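PDB 5TXC: lasso peptide isopeptidase AtxE2, which hydrolyses the isopeptide bond of the lasso peptides astexin-2 and astexin-3, recognising their knotted shape and converting them to linear peptides. Local coordinates for residues 164-169 with 232-237; 107-112 with 126-131; 138-143 with 155-160; 98-103 with 159-164. All coordinates share one frame; numbering follows the deposited sequence.

Interaction 1. Residues 164-169 with 232-237; sequences SPVIED and QVLDLK
V166 and L236 meet at about a right angle, with both valine methyls bearing on a single leucine methyl; the nearer approach is 3.7 Å, between V166 CG2 and L236 CD2. Beside them, the I167 and L234 side chains run antiparallel alongside each other, and L234 CD2 rests 3.7 Å from I167 CG1. The same leucine methyl lies 3.5 Å from the backbone oxygen V166 O, thus touching two successive residues of strand 165-167. L234 reaches them because its CG stands anti to the backbone N (chi1 172°), on a side chain that already leaves the backbone toward the other strand. V166 and I167 jointly face V153 in a classic beta bulge. At the polar end, D169 and Q232 cross with carboxylate and amide planes 37° apart, too distant to bond; the D169 carboxylate is hydrogen-bonded to the hydroxyl of Y186 instead. The contact thus brings together two successive four-stranded antiparallel sheets, consistent with neighbouring blades of the beta-propeller known in the prolyl oligopeptidase family. With the two segments sharing no hydrogen bond, cohesion here comes from fitted aliphatic surface rather than from directional bonding.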
# COMPACT_ATOMS: atom_id res chain seq x y z
N SER A 164 -19.50 -20.59 11.12
CA SER A 164 -18.93 -21.92 10.94
C SER A 164 -17.67 -22.00 10.07
O SER A 164 -17.72 -21.73 8.86
CB SER A 164 -19.99 -22.85 10.36
OG SER A 164 -19.38 -23.99 9.77
N PRO A 165 -16.52 -22.32 10.67
CA PRO A 165 -15.36 -22.76 9.89
C PRO A 165 -15.61 -24.11 9.25
O PRO A 165 -16.50 -24.86 9.65
CB PRO A 165 -14.24 -22.86 10.93
CG PRO A 165 -14.94 -22.93 12.23
CD PRO A 165 -16.19 -22.14 12.09
N VAL A 166 -14.78 -24.45 8.27
CA VAL A 166 -15.07 -25.60 7.42
C VAL A 166 -13.81 -26.40 7.09
O VAL A 166 -13.85 -27.63 7.10
CB VAL A 166 -15.83 -25.11 6.17
CG1 VAL A 166 -15.10 -25.40 4.88
CG2 VAL A 166 -17.26 -25.65 6.17
N ILE A 167 -12.70 -25.74 6.75
CA ILE A 167 -11.43 -26.41 6.51
C ILE A 167 -10.40 -25.86 7.48
O ILE A 167 -10.26 -24.64 7.62
CB ILE A 167 -10.91 -26.28 5.07
CG1 ILE A 167 -11.99 -26.65 4.04
CG2 ILE A 167 -9.76 -27.21 4.90
CD1 ILE A 167 -11.58 -26.32 2.60
N GLU A 168 -9.67 -26.77 8.13
CA GLU A 168 -8.63 -26.45 9.08
C GLU A 168 -7.53 -27.49 8.95
O GLU A 168 -7.82 -28.66 8.73
CB GLU A 168 -9.26 -26.39 10.48
CG GLU A 168 -8.36 -26.06 11.64
CD GLU A 168 -9.06 -26.24 13.00
OE1 GLU A 168 -10.31 -26.28 13.04
OE2 GLU A 168 -8.35 -26.39 14.02
N ASP A 169 -6.28 -27.06 9.04
CA ASP A 169 -5.15 -27.97 8.85
C ASP A 169 -3.99 -27.52 9.74
O ASP A 169 -4.06 -26.49 10.42
CB ASP A 169 -4.74 -28.03 7.37
CG ASP A 169 -4.40 -29.46 6.90
OD1 ASP A 169 -3.59 -30.18 7.54
OD2 ASP A 169 -4.93 -29.87 5.85
N GLN A 232 -5.28 -30.05 -1.57
CA GLN A 232 -6.17 -31.06 -1.04
C GLN A 232 -7.60 -30.63 -1.29
O GLN A 232 -7.88 -29.44 -1.44
CB GLN A 232 -5.96 -31.26 0.48
CG GLN A 232 -5.53 -32.68 0.89
CD GLN A 232 -4.20 -32.69 1.58
OE1 GLN A 232 -4.02 -32.04 2.61
NE2 GLN A 232 -3.24 -33.43 1.03
N VAL A 233 -8.53 -31.59 -1.35
CA VAL A 233 -9.94 -31.26 -1.53
C VAL A 233 -10.75 -31.90 -0.43
O VAL A 233 -10.46 -33.01 0.01
CB VAL A 233 -10.48 -31.61 -2.94
CG1 VAL A 233 -9.41 -32.20 -3.78
CG2 VAL A 233 -11.69 -32.48 -2.87
N LEU A 234 -11.71 -31.14 0.08
CA LEU A 234 -12.59 -31.54 1.16
C LEU A 234 -13.99 -31.78 0.61
O LEU A 234 -14.57 -30.90 -0.03
CB LEU A 234 -12.67 -30.47 2.26
CG LEU A 234 -13.74 -30.79 3.31
CD1 LEU A 234 -13.26 -31.98 4.13
CD2 LEU A 234 -14.12 -29.61 4.21
N ASP A 235 -14.55 -32.94 0.91
CA ASP A 235 -15.96 -33.20 0.66
C ASP A 235 -16.76 -32.71 1.85
O ASP A 235 -16.60 -33.23 2.96
CB ASP A 235 -16.19 -34.70 0.45
CG ASP A 235 -17.61 -35.02 0.01
OD1 ASP A 235 -18.48 -34.12 -0.06
OD2 ASP A 235 -17.85 -36.22 -0.25
N LEU A 236 -17.63 -31.75 1.62
CA LEU A 236 -18.39 -31.18 2.72
C LEU A 236 -19.52 -32.08 3.19
O LEU A 236 -20.11 -31.82 4.24
CB LEU A 236 -18.93 -29.81 2.34
CG LEU A 236 -17.90 -28.69 2.15
CD1 LEU A 236 -18.51 -27.55 1.34
CD2 LEU A 236 -17.42 -28.20 3.47
N LYS A 237 -19.83 -33.15 2.45
CA LYS A 237 -20.83 -34.12 2.89
C LYS A 237 -20.23 -35.19 3.80
O LYS A 237 -20.85 -35.58 4.80
CB LYS A 237 -21.49 -34.76 1.67
CG LYS A 237 -22.20 -33.75 0.75
CD LYS A 237 -22.38 -34.27 -0.68
CE LYS A 237 -23.57 -35.22 -0.79
NZ LYS A 237 -23.80 -35.67 -2.19

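Interaction 2. Residues 107-112 with 126-131; sequences EYLFWT and ANLTIQ
L109 and W111 each exchange a backbone bond with the facing segment, L128 N to L109 O at 2.7 Å and the nearly straight W111 N to A126 O at 2.9 Å, and so frame a single beta bridge, F110 with N127. The bridge joins two parts of the long connection from strand 100-104 to strand 133-134, which diverge steeply around it. N127 CB is a bump set over one face of the Y108 ring, 3.9 Å from its centroid, in a CH-pi contact; the ring's hydroxyl is bonded to G125 O. L128 fills the hollow between L109 and W111. The L109 and L128 side chains run alongside each other, CD2 to CD2 3.6 Å, while L128 CD1 meets the indole at the edge and in plane, 3.7 Å from W111 CD1. A chi1 of -176° carries L128 CG into the gap, and chi2 69° turns CD2 to L109 and CD1 to the indole. F110 turns away from this junction to stack edge-to-face with W641 and H637. The side chain of A126 is about 9 Å from that of H638, the probable charge-relay histidine. A water donates to both carbonyls at the rim, 3.0 Å from W111 O and 2.8 Å from A126 O.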
# COMPACT_ATOMS: atom_id res chain seq x y z
N GLU A 107 -9.41 -12.26 13.11
CA GLU A 107 -8.23 -11.48 13.45
C GLU A 107 -7.59 -10.94 12.19
O GLU A 107 -7.86 -11.39 11.08
CB GLU A 107 -7.20 -12.33 14.19
CG GLU A 107 -7.81 -13.17 15.30
CD GLU A 107 -6.84 -14.12 15.97
OE1 GLU A 107 -7.06 -14.42 17.16
OE2 GLU A 107 -5.87 -14.57 15.33
N TYR A 108 -6.74 -9.94 12.38
CA TYR A 108 -6.01 -9.32 11.30
C TYR A 108 -5.10 -10.34 10.64
O TYR A 108 -4.24 -10.93 11.28
CB TYR A 108 -5.23 -8.14 11.86
CG TYR A 108 -4.66 -7.15 10.86
CD1 TYR A 108 -3.47 -7.41 10.18
CD2 TYR A 108 -5.28 -5.92 10.65
CE1 TYR A 108 -2.93 -6.49 9.30
CE2 TYR A 108 -4.75 -5.00 9.76
CZ TYR A 108 -3.58 -5.28 9.11
OH TYR A 108 -3.04 -4.37 8.24
N LEU A 109 -5.34 -10.60 9.35
CA LEU A 109 -4.61 -11.62 8.62
C LEU A 109 -3.50 -10.97 7.80
O LEU A 109 -3.77 -10.22 6.87
CB LEU A 109 -5.57 -12.38 7.71
CG LEU A 109 -5.30 -13.81 7.26
CD1 LEU A 109 -6.61 -14.40 6.69
CD2 LEU A 109 -4.19 -13.86 6.25
N PHE A 110 -2.26 -11.33 8.10
CA PHE A 110 -1.12 -10.66 7.48
C PHE A 110 -0.87 -11.21 6.10
O PHE A 110 -0.82 -12.43 5.91
CB PHE A 110 0.14 -10.82 8.33
CG PHE A 110 0.10 -10.04 9.60
CD1 PHE A 110 -0.13 -8.67 9.58
CD2 PHE A 110 0.29 -10.67 10.82
CE1 PHE A 110 -0.17 -7.95 10.74
CE2 PHE A 110 0.26 -9.95 11.99
CZ PHE A 110 0.02 -8.59 11.96
N TRP A 111 -0.71 -10.31 5.14
CA TRP A 111 -0.34 -10.69 3.79
C TRP A 111 1.15 -11.05 3.73
O TRP A 111 2.01 -10.24 4.06
CB TRP A 111 -0.69 -9.57 2.82
CG TRP A 111 -0.07 -9.72 1.49
CD1 TRP A 111 -0.47 -10.53 0.49
CD2 TRP A 111 1.10 -9.03 1.02
NE1 TRP A 111 0.36 -10.38 -0.60
CE2 TRP A 111 1.33 -9.47 -0.29
CE3 TRP A 111 1.97 -8.07 1.59
CZ2 TRP A 111 2.42 -8.99 -1.06
CZ3 TRP A 111 3.04 -7.59 0.83
CH2 TRP A 111 3.25 -8.06 -0.48
N THR A 112 1.45 -12.25 3.25
CA THR A 112 2.81 -12.76 3.29
C THR A 112 3.22 -13.35 1.95
O THR A 112 2.40 -13.96 1.25
CB THR A 112 2.94 -13.81 4.41
OG1 THR A 112 4.25 -14.38 4.38
CG2 THR A 112 1.88 -14.91 4.26
N ALA A 126 0.77 -5.37 6.20
CA ALA A 126 -0.45 -5.18 5.42
C ALA A 126 -1.39 -6.37 5.62
O ALA A 126 -0.95 -7.50 5.79
CB ALA A 126 -0.11 -5.02 3.94
N ASN A 127 -2.70 -6.09 5.64
CA ASN A 127 -3.71 -7.13 5.74
C ASN A 127 -3.91 -7.83 4.39
O ASN A 127 -3.89 -7.18 3.34
CB ASN A 127 -5.04 -6.55 6.20
CG ASN A 127 -5.55 -5.45 5.28
OD1 ASN A 127 -4.79 -4.56 4.87
ND2 ASN A 127 -6.84 -5.48 4.97
N LEU A 128 -4.14 -9.14 4.43
CA LEU A 128 -4.44 -9.89 3.21
C LEU A 128 -5.78 -9.45 2.63
O LEU A 128 -6.76 -9.29 3.35
CB LEU A 128 -4.49 -11.39 3.49
CG LEU A 128 -4.70 -12.36 2.30
CD1 LEU A 128 -3.50 -12.37 1.39
CD2 LEU A 128 -5.02 -13.78 2.73
N THR A 129 -5.83 -9.26 1.32
CA THR A 129 -7.11 -9.01 0.68
C THR A 129 -7.90 -10.31 0.65
O THR A 129 -7.38 -11.35 0.25
CB THR A 129 -6.93 -8.45 -0.74
OG1 THR A 129 -6.36 -7.14 -0.66
CG2 THR A 129 -8.27 -8.33 -1.45
N ILE A 130 -9.13 -10.26 1.13
CA ILE A 130 -9.97 -11.45 1.23
C ILE A 130 -10.87 -11.48 0.01
O ILE A 130 -11.75 -10.63 -0.14
CB ILE A 130 -10.81 -11.42 2.51
CG1 ILE A 130 -9.90 -11.21 3.72
CG2 ILE A 130 -11.71 -12.67 2.58
CD1 ILE A 130 -8.74 -12.18 3.79
N GLN A 131 -10.67 -12.47 -0.87
CA GLN A 131 -11.49 -12.57 -2.07
C GLN A 131 -12.56 -13.62 -1.83
O GLN A 131 -12.24 -14.81 -1.81
CB GLN A 131 -10.66 -12.91 -3.30
CG GLN A 131 -9.21 -13.28 -3.04
CD GLN A 131 -8.41 -13.61 -4.32
OE1 GLN A 131 -8.98 -13.85 -5.40
NE2 GLN A 131 -7.08 -13.66 -4.18
O HOH W 1 1.66 -8.22 6.28

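Interaction 3. Residues 138-143 with 155-160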
# COMPACT_ATOMS: atom_id res chain seq x y z
N GLY A 138 -24.58 -19.87 -6.14
CA GLY A 138 -24.82 -18.53 -5.63
C GLY A 138 -25.37 -18.51 -4.23
O GLY A 138 -25.97 -17.52 -3.81
N THR A 139 -25.15 -19.58 -3.48
CA THR A 139 -25.75 -19.88 -2.19
C THR A 139 -24.82 -19.62 -1.01
O THR A 139 -25.27 -19.18 0.05
CB THR A 139 -26.22 -21.34 -2.20
OG1 THR A 139 -27.59 -21.36 -2.61
CG2 THR A 139 -26.09 -21.98 -0.88
N HIS A 140 -23.55 -19.97 -1.15
CA HIS A 140 -22.58 -19.80 -0.08
C HIS A 140 -21.35 -19.06 -0.59
O HIS A 140 -21.06 -19.01 -1.78
CB HIS A 140 -22.19 -21.15 0.51
CG HIS A 140 -23.32 -21.86 1.17
ND1 HIS A 140 -23.74 -23.12 0.80
CD2 HIS A 140 -24.14 -21.47 2.18
CE1 HIS A 140 -24.76 -23.48 1.56
NE2 HIS A 140 -25.03 -22.49 2.40
N LEU A 141 -20.64 -18.45 0.36
CA LEU A 141 -19.31 -17.92 0.12
C LEU A 141 -18.30 -18.79 0.83
O LEU A 141 -18.59 -19.35 1.88
CB LEU A 141 -19.17 -16.49 0.63
CG LEU A 141 -20.10 -15.44 0.08
CD1 LEU A 141 -19.89 -14.18 0.88
CD2 LEU A 141 -19.91 -15.22 -1.41
N ALA A 142 -17.12 -18.94 0.23
CA ALA A 142 -15.96 -19.49 0.92
C ALA A 142 -14.83 -18.46 0.95
O ALA A 142 -14.62 -17.72 -0.02
CB ALA A 142 -15.48 -20.78 0.27
N TYR A 143 -14.13 -18.38 2.07
CA TYR A 143 -13.11 -17.34 2.23
C TYR A 143 -12.21 -17.69 3.39
O TYR A 143 -12.62 -18.37 4.33
CB TYR A 143 -13.76 -15.98 2.46
CG TYR A 143 -14.70 -15.99 3.62
CD1 TYR A 143 -16.02 -16.41 3.44
CD2 TYR A 143 -14.29 -15.61 4.89
CE1 TYR A 143 -16.91 -16.44 4.50
CE2 TYR A 143 -15.18 -15.63 5.97
CZ TYR A 143 -16.49 -16.04 5.76
OH TYR A 143 -17.42 -16.08 6.79
N ARG A 155 -17.37 -20.94 5.57
CA ARG A 155 -18.48 -20.80 4.62
C ARG A 155 -19.62 -20.05 5.27
O ARG A 155 -19.87 -20.20 6.47
CB ARG A 155 -19.05 -22.13 4.08
CG ARG A 155 -19.54 -23.07 5.15
CD ARG A 155 -20.87 -23.74 4.78
NE ARG A 155 -20.89 -24.38 3.48
CZ ARG A 155 -21.98 -24.93 2.95
NH1 ARG A 155 -23.12 -24.91 3.64
NH2 ARG A 155 -21.95 -25.50 1.75
N ALA A 156 -20.37 -19.31 4.46
CA ALA A 156 -21.39 -18.42 4.98
C ALA A 156 -22.61 -18.43 4.07
O ALA A 156 -22.48 -18.42 2.84
CB ALA A 156 -20.87 -16.99 5.10
N SER A 157 -23.79 -18.45 4.68
CA SER A 157 -25.00 -18.23 3.93
C SER A 157 -24.97 -16.80 3.43
O SER A 157 -24.64 -15.88 4.18
CB SER A 157 -26.23 -18.41 4.81
OG SER A 157 -26.71 -19.73 4.75
N VAL A 158 -25.35 -16.62 2.17
CA VAL A 158 -25.33 -15.27 1.62
C VAL A 158 -26.52 -14.48 2.13
O VAL A 158 -26.54 -13.25 2.03
CB VAL A 158 -25.27 -15.32 0.09
CG1 VAL A 158 -23.96 -15.99 -0.31
CG2 VAL A 158 -26.43 -16.10 -0.47
N LYS A 159 -27.59 -15.18 2.52
CA LYS A 159 -28.61 -14.67 3.43
C LYS A 159 -29.34 -15.92 3.92
O LYS A 159 -29.99 -16.58 3.11
CB LYS A 159 -29.62 -13.73 2.77
CG LYS A 159 -30.53 -13.00 3.80
CD LYS A 159 -31.64 -12.25 3.03
CE LYS A 159 -32.70 -11.65 3.94
NZ LYS A 159 -32.09 -10.79 5.00
N GLY A 160 -29.33 -16.14 5.25
CA GLY A 160 -29.95 -17.26 5.96
C GLY A 160 -28.97 -17.63 7.06
O GLY A 160 -28.64 -18.80 7.30
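L141 and A156 are the antiparallel hydrogen-bonded pair of a beta hairpin, strands 140-147 and 150-157, with L141 N to A156 O and A156 N to L141 O both 3.1 Å and in the carbonyl plane. H140 with S157 and A142 with R155 are the non-hydrogen-bonded pairs on either side. Packing is tightest at H140. R155 NH1 stands 3.0 Å above one face of the imidazole, offset toward the rim, and T139 CG2 lies over the centre of the opposite face. Torsions chi2 137° and chi3 52° fold the R155 chain so that its guanidinium comes over the ring, their planes 39° apart, with its nitrogens placed too poorly for hydrogen bonds to the imidazole. With an alanine in place of H140, the guanidinium would probably lose the ring surface on one side and be less restrained, though W178 also touches R155. L141 lies on the sheet face opposite H140, and V158, just past the strand end, points toward it, CG1 packing on L141 CG. A156 CB meets the edge of the Y143 ring, whose hydroxyl is bonded to D103. The far end is looser: K159 and G160 are exposed, G160 is poorly ordered, and V158 N reaches T139 O only weakly, at 3.3 Å.

Interaction 4. Residues 98-103 with 159-164; sequences DAIDVD and KGEGAS
V102 and E161 bring their CA atoms to 5.8 Å where the chain turns a corner at V102, and the irregular segment 159-164 passes strand 100-104 without any hydrogen bond between the two. V102 and D103 both face M88, forming a classic beta bulge. From the strand, I100 points at the loop and crosses the K159 side chain at about a right angle. Its CD1 methyl touches the lysine along its length, meeting CG and CD and lying 3.5 Å from K159 NZ. The lysine stays extended until its last torsion (chi4 53°), which folds the ammonium back beside that methyl. An alanine in place of I100 lacks the CD1 methyl, and the K159 chain, left without the surface it lies across, would probably be free to swing into solvent. E161 comes across V102 from the loop, E161 OE2 as modelled 3.7 Å from V102 CG1, but the placement of the whole carboxylate is doubtful because its other oxygen crowds K159 CA. V102 is buried, backed by A156 and M88, whereas D101 turns away to a salt bridge with R87. A crystal neighbour also touches K159 and E161 and may influence where they lie. With methyls set against charged chains at an exposed edge, and no charge paired across it, the contact fixes little direction.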
# COMPACT_ATOMS: atom_id res chain seq x y z
N ASP A 98 -30.64 -3.43 1.27
CA ASP A 98 -29.49 -3.09 2.09
C ASP A 98 -28.45 -4.21 2.07
O ASP A 98 -28.76 -5.38 1.81
CB ASP A 98 -29.88 -2.87 3.55
CG ASP A 98 -30.75 -1.66 3.76
OD1 ASP A 98 -30.78 -0.75 2.89
OD2 ASP A 98 -31.39 -1.60 4.84
N ALA A 99 -27.21 -3.84 2.38
CA ALA A 99 -26.17 -4.85 2.47
C ALA A 99 -26.43 -5.75 3.67
O ALA A 99 -27.13 -5.39 4.61
CB ALA A 99 -24.80 -4.19 2.61
N ILE A 100 -25.84 -6.94 3.65
CA ILE A 100 -26.08 -7.93 4.70
C ILE A 100 -24.74 -8.46 5.18
O ILE A 100 -23.90 -8.88 4.37
CB ILE A 100 -26.95 -9.09 4.20
CG1 ILE A 100 -28.38 -8.62 3.98
CG2 ILE A 100 -26.89 -10.24 5.18
CD1 ILE A 100 -29.23 -9.65 3.29
N ASP A 101 -24.52 -8.40 6.49
CA ASP A 101 -23.31 -8.99 7.05
C ASP A 101 -23.53 -10.49 7.15
O ASP A 101 -24.33 -10.95 7.98
CB ASP A 101 -22.96 -8.36 8.41
CG ASP A 101 -22.54 -6.89 8.30
OD1 ASP A 101 -21.91 -6.51 7.31
OD2 ASP A 101 -22.83 -6.09 9.23
N VAL A 102 -22.87 -11.25 6.28
CA VAL A 102 -22.99 -12.71 6.31
C VAL A 102 -21.95 -13.34 7.22
O VAL A 102 -22.00 -14.55 7.46
CB VAL A 102 -22.86 -13.32 4.89
CG1 VAL A 102 -23.99 -12.81 4.00
CG2 VAL A 102 -21.49 -12.99 4.29
N ASP A 103 -21.04 -12.54 7.75
CA ASP A 103 -20.13 -13.00 8.79
C ASP A 103 -19.55 -11.76 9.44
O ASP A 103 -19.49 -10.70 8.82
CB ASP A 103 -19.02 -13.89 8.23
CG ASP A 103 -18.18 -14.53 9.33
OD1 ASP A 103 -18.65 -14.52 10.48
OD2 ASP A 103 -17.04 -14.99 9.06
N LYS A 159 -27.59 -15.18 2.52
CA LYS A 159 -28.61 -14.67 3.43
C LYS A 159 -29.34 -15.92 3.92
O LYS A 159 -29.99 -16.58 3.11
CB LYS A 159 -29.62 -13.73 2.77
CG LYS A 159 -30.53 -13.00 3.80
CD LYS A 159 -31.64 -12.25 3.03
CE LYS A 159 -32.70 -11.65 3.94
NZ LYS A 159 -32.09 -10.79 5.00
N GLY A 160 -29.33 -16.14 5.25
CA GLY A 160 -29.95 -17.26 5.96
C GLY A 160 -28.97 -17.63 7.06
O GLY A 160 -28.64 -18.80 7.30
N GLU A 161 -28.53 -16.58 7.77
CA GLU A 161 -27.13 -16.39 8.06
C GLU A 161 -26.51 -17.49 8.91
O GLU A 161 -27.17 -18.07 9.77
CB GLU A 161 -26.91 -15.03 8.71
CG GLU A 161 -27.61 -13.89 8.02
CD GLU A 161 -27.60 -13.96 6.51
OE1 GLU A 161 -28.57 -13.46 5.92
OE2 GLU A 161 -26.64 -14.48 5.89
N GLY A 162 -25.22 -17.73 8.67
CA GLY A 162 -24.50 -18.87 9.20
C GLY A 162 -23.01 -18.65 9.23
O GLY A 162 -22.42 -18.32 8.21
N ALA A 163 -22.38 -18.91 10.38
CA ALA A 163 -20.96 -18.71 10.63
C ALA A 163 -20.15 -19.91 10.18
O ALA A 163 -20.05 -20.17 8.99
CB ALA A 163 -20.69 -18.42 12.11
N SER A 164 -19.50 -20.59 11.12
CA SER A 164 -18.93 -21.92 10.94
C SER A 164 -17.67 -22.00 10.07
O SER A 164 -17.72 -21.73 8.86
CB SER A 164 -19.99 -22.85 10.36
OG SER A 164 -19.38 -23.99 9.77

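In the fold
Following the chain from the N terminus, interaction 4 opens first, at 98-103, and closes some 55 residues later at 159-164. Within that span lie interaction 2, which closes a short loop between 107-112 and 126-131, and then the hairpin of interaction 3, whose second segment shares K159 and G160 with interaction 4. Interaction 1 starts at the shared S164 and closes a further loop at 232-237, so it follows in series. Spatially, interactions 3 and 4 are joined through V102, which packs on the backbone oxygens of S157 and V158, while V166 packs on R155 between interactions 1 and 3. Together they link three successive sheets, with interaction 2 near the catalytic centre.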